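Local coordinates for protein CsuE (Acinetobacter baumannii, PDB 6FJY), which serves as the tip adhesion subunit of archaic chaperone-usher Csu pili and probably mediates the attachment that leads to biofilm formation, at residues 14-19 against 175-180; 64-69 against 115-120; 179-184 against 208-213. One frame throughout, in Å; residues are numbered along the deposited sequence.

Contact 1 (14-19 against 175-180)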
# COMPACT_ATOMS: atom_id res chain seq x y z
N VAL D 14 0.23 4.12 -5.95
CA VAL D 14 1.43 4.79 -5.45
C VAL D 14 1.19 5.24 -4.02
O VAL D 14 0.10 5.72 -3.68
CB VAL D 14 1.83 5.96 -6.37
CG1 VAL D 14 0.65 6.87 -6.65
CG2 VAL D 14 2.99 6.77 -5.76
N PRO D 15 2.18 5.07 -3.13
CA PRO D 15 2.04 5.59 -1.77
C PRO D 15 2.08 7.11 -1.76
O PRO D 15 2.72 7.74 -2.61
CB PRO D 15 3.25 5.00 -1.03
CG PRO D 15 4.21 4.67 -2.11
CD PRO D 15 3.38 4.24 -3.27
N SER D 16 1.38 7.69 -0.78
CA SER D 16 1.08 9.12 -0.81
C SER D 16 2.35 9.96 -0.66
O SER D 16 2.54 10.94 -1.40
CB SER D 16 0.08 9.45 0.29
OG SER D 16 -0.25 10.82 0.27
N ILE D 17 3.22 9.59 0.28
CA ILE D 17 4.40 10.40 0.56
C ILE D 17 5.39 10.32 -0.59
O ILE D 17 5.99 11.33 -0.98
CB ILE D 17 5.04 9.95 1.89
CG1 ILE D 17 4.00 10.02 3.02
CG2 ILE D 17 6.29 10.80 2.21
CD1 ILE D 17 3.45 11.40 3.26
N TYR D 18 5.59 9.12 -1.14
CA TYR D 18 6.46 8.96 -2.30
C TYR D 18 5.96 9.82 -3.45
O TYR D 18 6.76 10.49 -4.13
CB TYR D 18 6.52 7.48 -2.69
CG TYR D 18 7.40 7.15 -3.88
CD1 TYR D 18 6.97 7.40 -5.18
CD2 TYR D 18 8.63 6.54 -3.70
CE1 TYR D 18 7.75 7.08 -6.27
CE2 TYR D 18 9.43 6.21 -4.79
CZ TYR D 18 8.98 6.49 -6.08
OH TYR D 18 9.75 6.18 -7.17
N LEU D 19 4.65 9.83 -3.67
CA LEU D 19 4.05 10.67 -4.71
C LEU D 19 4.41 12.14 -4.54
O LEU D 19 4.58 12.85 -5.53
CB LEU D 19 2.53 10.49 -4.68
CG LEU D 19 1.69 11.34 -5.62
CD1 LEU D 19 2.18 11.14 -7.05
CD2 LEU D 19 0.23 10.96 -5.49
N ILE D 175 -6.01 5.91 -10.75
CA ILE D 175 -4.83 6.02 -9.91
C ILE D 175 -5.28 5.90 -8.46
O ILE D 175 -6.15 6.65 -8.01
CB ILE D 175 -4.10 7.36 -10.12
CG1 ILE D 175 -3.59 7.48 -11.55
CG2 ILE D 175 -2.95 7.52 -9.11
CD1 ILE D 175 -3.05 8.87 -11.88
N THR D 176 -4.70 4.95 -7.74
CA THR D 176 -5.03 4.70 -6.34
C THR D 176 -3.88 5.19 -5.47
O THR D 176 -2.78 4.61 -5.49
CB THR D 176 -5.32 3.23 -6.09
OG1 THR D 176 -6.45 2.81 -6.88
CG2 THR D 176 -5.63 3.00 -4.63
N VAL D 177 -4.13 6.25 -4.71
CA VAL D 177 -3.18 6.80 -3.76
C VAL D 177 -3.35 6.06 -2.45
O VAL D 177 -4.46 5.99 -1.90
CB VAL D 177 -3.42 8.31 -3.58
CG1 VAL D 177 -2.34 8.93 -2.74
CG2 VAL D 177 -3.51 8.99 -4.95
N LEU D 178 -2.23 5.49 -1.93
CA LEU D 178 -2.25 4.62 -0.77
C LEU D 178 -1.83 5.37 0.48
O LEU D 178 -1.00 6.28 0.42
CB LEU D 178 -1.32 3.43 -0.97
CG LEU D 178 -1.73 2.47 -2.09
CD1 LEU D 178 -0.69 1.39 -2.28
CD2 LEU D 178 -3.07 1.87 -1.77
N PRO D 179 -2.40 5.00 1.63
CA PRO D 179 -1.90 5.53 2.90
C PRO D 179 -0.44 5.16 3.10
O PRO D 179 0.02 4.10 2.65
CB PRO D 179 -2.80 4.86 3.94
CG PRO D 179 -4.03 4.48 3.20
CD PRO D 179 -3.57 4.13 1.81
N ASP D 180 0.28 6.03 3.79
CA ASP D 180 1.73 5.94 3.84
C ASP D 180 2.23 6.55 5.15
O ASP D 180 1.67 7.54 5.63
CB ASP D 180 2.35 6.66 2.64
CG ASP D 180 3.79 6.28 2.42
OD1 ASP D 180 4.31 5.44 3.18
OD2 ASP D 180 4.40 6.82 1.47
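Val14 faces Val177 in a parallel bridge that uses both backbone polar atoms of Val14: its N donates to Thr176 O (3.1 Å), and its O accepts from Leu178 N (2.9 Å). Pro15 pairs with Leu178 but has no N-H to offer, and stands at the N-cap of helix 16-21. Leu178 O instead takes a weak bond from Ser16 N, 3.0 Å long and bent to 131°. The next N-H of the helix is met by a side chain, Ile17 N lying 3.2 Å from Asp180 OD2, on the anti side of the carboxylate and 17° out of its plane. With CG anti to the backbone N (chi1 -164°), Asp180 brings this oxygen to the N-terminal end of helix 16-21, where OD2 also lies 3.3 Å from Pro15 CB. OD2 forms a stronger salt bridge with Arg182 NH1, which with the helix start would favour the ionised form of this buried acid. Ser16 OG bonds weakly to Val116 O. Leu19 CD2 approaches Val177 CG2 (4.3 Å), and both residues touch Leu68 of strand 67-73. Val177 also bonds through its backbone to Gly119, placing strand 167-184 between 9-15 and 119-136; Trp6 of the CsuC chain packs on Pro15 and Leu178.

Contact 2 (64-69 against 115-120); sequences TGEKLN and SVSPGV
Glu66 and Leu68 meet Val116 and Ser117 in a surface contact made mainly by side chains, where the start of strand 67-73 lies beside the loop leading into strand 119-136. The backbones do not pair: the nearest CA atoms, of Glu66 and Val116, are 6.9 Å apart. In the apolar part, Val116 spreads its methyls, CG1 touching Leu68 CD2 at 3.9 Å and CG2 resting 3.5 Å from Glu66 CB as the glutamate and valine side chains run antiparallel alongside each other. In the polar part, the Glu66 carboxylate reaches over this valine to Ser117, whose N gives OE1 a weak, 3.4 Å bond. Ser117 OG is modelled only 2.3 Å from Glu66 OE2, too short for its length to be trusted. Thr64 steadies the acid from its own side: OG1 accepts from Glu66 N (3.0 Å, 158°), forming an ST turn, and donates to the anti lone pair of Glu66 OE2 (2.9 Å). Tyr121 of strand 119-136 touches Glu66, Leu68 and Val116, and its hydroxyl bonds to Ser117 O. Leu68 and Val116 both touch Val177 of strand 167-184, and Leu68 bonds through its backbone to Phe59 of strand 58-61.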
# COMPACT_ATOMS: atom_id res chain seq x y z
N THR D 64 -13.47 13.62 -2.11
CA THR D 64 -12.93 14.88 -1.63
C THR D 64 -12.99 15.98 -2.68
O THR D 64 -12.86 17.16 -2.33
CB THR D 64 -11.49 14.69 -1.18
OG1 THR D 64 -10.69 14.30 -2.31
CG2 THR D 64 -11.41 13.62 -0.13
N GLY D 65 -13.18 15.63 -3.95
CA GLY D 65 -13.00 16.60 -5.00
C GLY D 65 -11.56 16.95 -5.28
O GLY D 65 -11.30 17.78 -6.16
N GLU D 66 -10.62 16.35 -4.56
CA GLU D 66 -9.21 16.53 -4.87
C GLU D 66 -8.89 15.92 -6.23
O GLU D 66 -9.48 14.91 -6.63
CB GLU D 66 -8.33 15.91 -3.79
CG GLU D 66 -8.45 16.56 -2.43
CD GLU D 66 -7.71 15.80 -1.35
OE1 GLU D 66 -6.59 16.21 -0.98
OE2 GLU D 66 -8.25 14.78 -0.88
N LYS D 67 -7.96 16.55 -6.94
CA LYS D 67 -7.65 16.18 -8.31
C LYS D 67 -6.15 16.05 -8.48
O LYS D 67 -5.41 16.98 -8.16
CB LYS D 67 -8.21 17.20 -9.31
CG LYS D 67 -9.70 17.47 -9.19
CD LYS D 67 -10.22 18.29 -10.36
CE LYS D 67 -11.72 18.55 -10.24
NZ LYS D 67 -12.43 18.61 -11.58
N LEU D 68 -5.71 14.90 -8.97
CA LEU D 68 -4.33 14.73 -9.38
C LEU D 68 -4.18 15.13 -10.84
O LEU D 68 -5.13 15.08 -11.62
CB LEU D 68 -3.88 13.28 -9.20
CG LEU D 68 -3.55 12.78 -7.80
CD1 LEU D 68 -3.39 11.28 -7.85
CD2 LEU D 68 -2.27 13.44 -7.29
N ASN D 69 -2.96 15.51 -11.21
CA ASN D 69 -2.64 15.88 -12.58
C ASN D 69 -1.56 14.94 -13.09
O ASN D 69 -0.48 14.85 -12.50
CB ASN D 69 -2.20 17.34 -12.67
CG ASN D 69 -3.35 18.29 -12.38
OD1 ASN D 69 -3.24 19.17 -11.52
ND2 ASN D 69 -4.46 18.11 -13.08
N SER D 115 0.51 16.76 -3.39
CA SER D 115 0.15 16.25 -2.07
C SER D 115 -1.36 16.09 -2.03
O SER D 115 -2.09 17.08 -2.10
CB SER D 115 0.64 17.18 -0.96
OG SER D 115 0.29 16.68 0.32
N VAL D 116 -1.83 14.84 -1.90
CA VAL D 116 -3.25 14.53 -1.99
C VAL D 116 -3.57 13.39 -1.04
O VAL D 116 -2.70 12.61 -0.64
CB VAL D 116 -3.66 14.17 -3.45
CG1 VAL D 116 -3.60 12.66 -3.69
CG2 VAL D 116 -5.02 14.72 -3.76
N SER D 117 -4.85 13.30 -0.65
CA SER D 117 -5.28 12.31 0.32
C SER D 117 -5.36 10.92 -0.33
O SER D 117 -5.55 10.81 -1.54
CB SER D 117 -6.63 12.68 0.90
OG SER D 117 -7.64 12.69 -0.10
N PRO D 118 -5.19 9.86 0.46
CA PRO D 118 -5.37 8.51 -0.09
C PRO D 118 -6.81 8.30 -0.54
O PRO D 118 -7.75 8.84 0.04
CB PRO D 118 -5.01 7.59 1.08
CG PRO D 118 -4.23 8.44 2.02
CD PRO D 118 -4.76 9.83 1.87
N GLY D 119 -6.96 7.50 -1.57
CA GLY D 119 -8.25 7.24 -2.17
C GLY D 119 -8.07 6.89 -3.63
O GLY D 119 -6.96 6.83 -4.15
N VAL D 120 -9.20 6.66 -4.29
CA VAL D 120 -9.19 6.36 -5.71
C VAL D 120 -9.38 7.65 -6.49
O VAL D 120 -10.14 8.54 -6.08
CB VAL D 120 -10.25 5.31 -6.08
CG1 VAL D 120 -11.66 5.86 -5.84
CG2 VAL D 120 -10.08 4.88 -7.52

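Contact 3 (179-184 against 208-213); sequences PDCRIL and IRCSVN
Cys181 and Cys210 form a cross-strand disulfide between neighbouring strands of the Spore Coat Protein U domain, SG to SG 2.0 Å across an antiparallel, non-hydrogen-bonded pair, and this marks the tight side of the contact. The axes of 181-184 and 208-210 approach to 4.7 Å, their directions 172° apart, so nearly antiparallel. Each sulfur is turned anti to its own carbonyl carbon, and the bridge closes with a C-S-S-C torsion of 118°. On the same buried face Ile183 and Ile208 run alongside each other in the same direction, with CG2 of Ile183 4.0 Å from CG1 of Ile208. The backbone holds the register: Arg182 N donates to Arg209 O (2.9 Å), and Arg209 N returns a bond to Arg182 O (3.1 Å). Beyond the cysteines Ser211 grips Asp180 twice, its N donating to Asp180 O (2.9 Å) and its OG accepting from Asp180 N (2.9 Å).

The other face is looser and partly exposed. There the guanidinium planes of Arg182 and Arg209 stand 90° apart, Arg182 NE 4.2 Å from Arg209 NH1. With Arg182 already held by Asp180, Glu21 of helix 16-21 takes Arg209 in a salt bridge and also makes a long, weak ion pair with Arg182. The chemistry therefore differs by face: a covalent cross-link fixes strands 167-184 and 202-210 on one, and acids probably balance the two positive charges on the other.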
# COMPACT_ATOMS: atom_id res chain seq x y z
N PRO D 179 -2.40 5.00 1.63
CA PRO D 179 -1.90 5.53 2.90
C PRO D 179 -0.44 5.16 3.10
O PRO D 179 0.02 4.10 2.65
CB PRO D 179 -2.80 4.86 3.94
CG PRO D 179 -4.03 4.48 3.20
CD PRO D 179 -3.57 4.13 1.81
N ASP D 180 0.28 6.03 3.79
CA ASP D 180 1.73 5.94 3.84
C ASP D 180 2.23 6.55 5.15
O ASP D 180 1.67 7.54 5.63
CB ASP D 180 2.35 6.66 2.64
CG ASP D 180 3.79 6.28 2.42
OD1 ASP D 180 4.31 5.44 3.18
OD2 ASP D 180 4.40 6.82 1.47
N CYS D 181 3.30 5.97 5.70
CA CYS D 181 3.88 6.43 6.95
C CYS D 181 5.37 6.14 6.96
O CYS D 181 5.83 5.18 6.34
CB CYS D 181 3.21 5.78 8.18
SG CYS D 181 1.50 6.28 8.52
N ARG D 182 6.12 6.98 7.68
CA ARG D 182 7.55 6.78 7.88
C ARG D 182 7.92 7.06 9.33
O ARG D 182 7.40 8.01 9.92
CB ARG D 182 8.36 7.69 6.97
CG ARG D 182 8.26 7.30 5.52
CD ARG D 182 7.80 8.47 4.70
NE ARG D 182 8.53 8.56 3.44
CZ ARG D 182 8.27 7.82 2.38
NH1 ARG D 182 7.29 6.92 2.41
NH2 ARG D 182 8.98 7.99 1.28
N ILE D 183 8.81 6.24 9.88
CA ILE D 183 9.24 6.34 11.27
C ILE D 183 10.70 6.78 11.33
O ILE D 183 11.54 6.30 10.55
CB ILE D 183 9.10 5.01 12.04
CG1 ILE D 183 7.97 4.16 11.47
CG2 ILE D 183 8.89 5.27 13.53
CD1 ILE D 183 7.91 2.81 12.12
N LEU D 184 11.00 7.65 12.29
CA LEU D 184 12.34 8.21 12.49
C LEU D 184 12.56 8.34 14.00
O LEU D 184 12.07 9.29 14.62
CB LEU D 184 12.49 9.55 11.79
CG LEU D 184 13.88 10.17 11.70
CD1 LEU D 184 14.87 9.18 11.10
CD2 LEU D 184 13.79 11.42 10.86
N ILE D 208 6.90 10.67 13.27
CA ILE D 208 6.15 9.85 12.32
C ILE D 208 5.40 10.76 11.35
O ILE D 208 4.55 11.55 11.77
CB ILE D 208 5.19 8.89 13.02
CG1 ILE D 208 5.98 7.96 13.94
CG2 ILE D 208 4.39 8.09 12.00
CD1 ILE D 208 5.17 6.93 14.66
N ARG D 209 5.71 10.63 10.06
CA ARG D 209 5.07 11.39 9.00
C ARG D 209 4.12 10.45 8.26
O ARG D 209 4.56 9.48 7.64
CB ARG D 209 6.11 11.99 8.05
CG ARG D 209 7.14 12.87 8.75
CD ARG D 209 8.23 13.35 7.81
NE ARG D 209 7.66 13.84 6.55
CZ ARG D 209 7.95 13.34 5.35
NH1 ARG D 209 8.82 12.35 5.23
NH2 ARG D 209 7.38 13.86 4.27
N CYS D 210 2.83 10.76 8.33
CA CYS D 210 1.78 9.91 7.80
C CYS D 210 0.88 10.73 6.89
O CYS D 210 0.77 11.95 7.03
CB CYS D 210 0.95 9.25 8.92
SG CYS D 210 1.68 7.86 9.78
N SER D 211 0.25 10.06 5.94
CA SER D 211 -0.83 10.67 5.18
C SER D 211 -2.02 10.96 6.10
O SER D 211 -2.09 10.48 7.24
CB SER D 211 -1.24 9.76 4.03
OG SER D 211 -1.25 8.41 4.45
N VAL D 212 -2.96 11.76 5.60
CA VAL D 212 -4.14 12.09 6.42
C VAL D 212 -4.91 10.81 6.74
O VAL D 212 -4.79 9.79 6.05
CB VAL D 212 -5.06 13.12 5.75
CG1 VAL D 212 -4.40 14.49 5.72
CG2 VAL D 212 -5.44 12.68 4.36
N ASN D 213 -5.70 10.89 7.80
CA ASN D 213 -6.31 9.72 8.45
C ASN D 213 -5.15 8.81 8.86
O ASN D 213 -4.23 9.30 9.53
CB ASN D 213 -7.35 9.11 7.52
CG ASN D 213 -8.28 10.16 6.96
OD1 ASN D 213 -8.51 10.23 5.75
ND2 ASN D 213 -8.79 11.01 7.84

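In the fold
From the N terminus, strand 9-15 and the start of helix 16-21 pair with strand 167-184, so contact 1 closes a loop of 155 residues. Contact 2 lies wholly within that loop, joining 64-69 to 115-120. It touches contact 1 directly: Gly119 N lies 2.9 Å from Val177 O, and the two centres are about 10 Å apart. Contact 3 starts on Pro179 and Asp180, where contact 1 ends, and closes a short second loop, in series, to strand 202-210. Strand 167-184 thus runs from one half of the elongated chain into the other. Helix 16-21 and Pro118, which also packs on Pro179, lie at the junction, where Ser16 and Pro118 both touch Ser211.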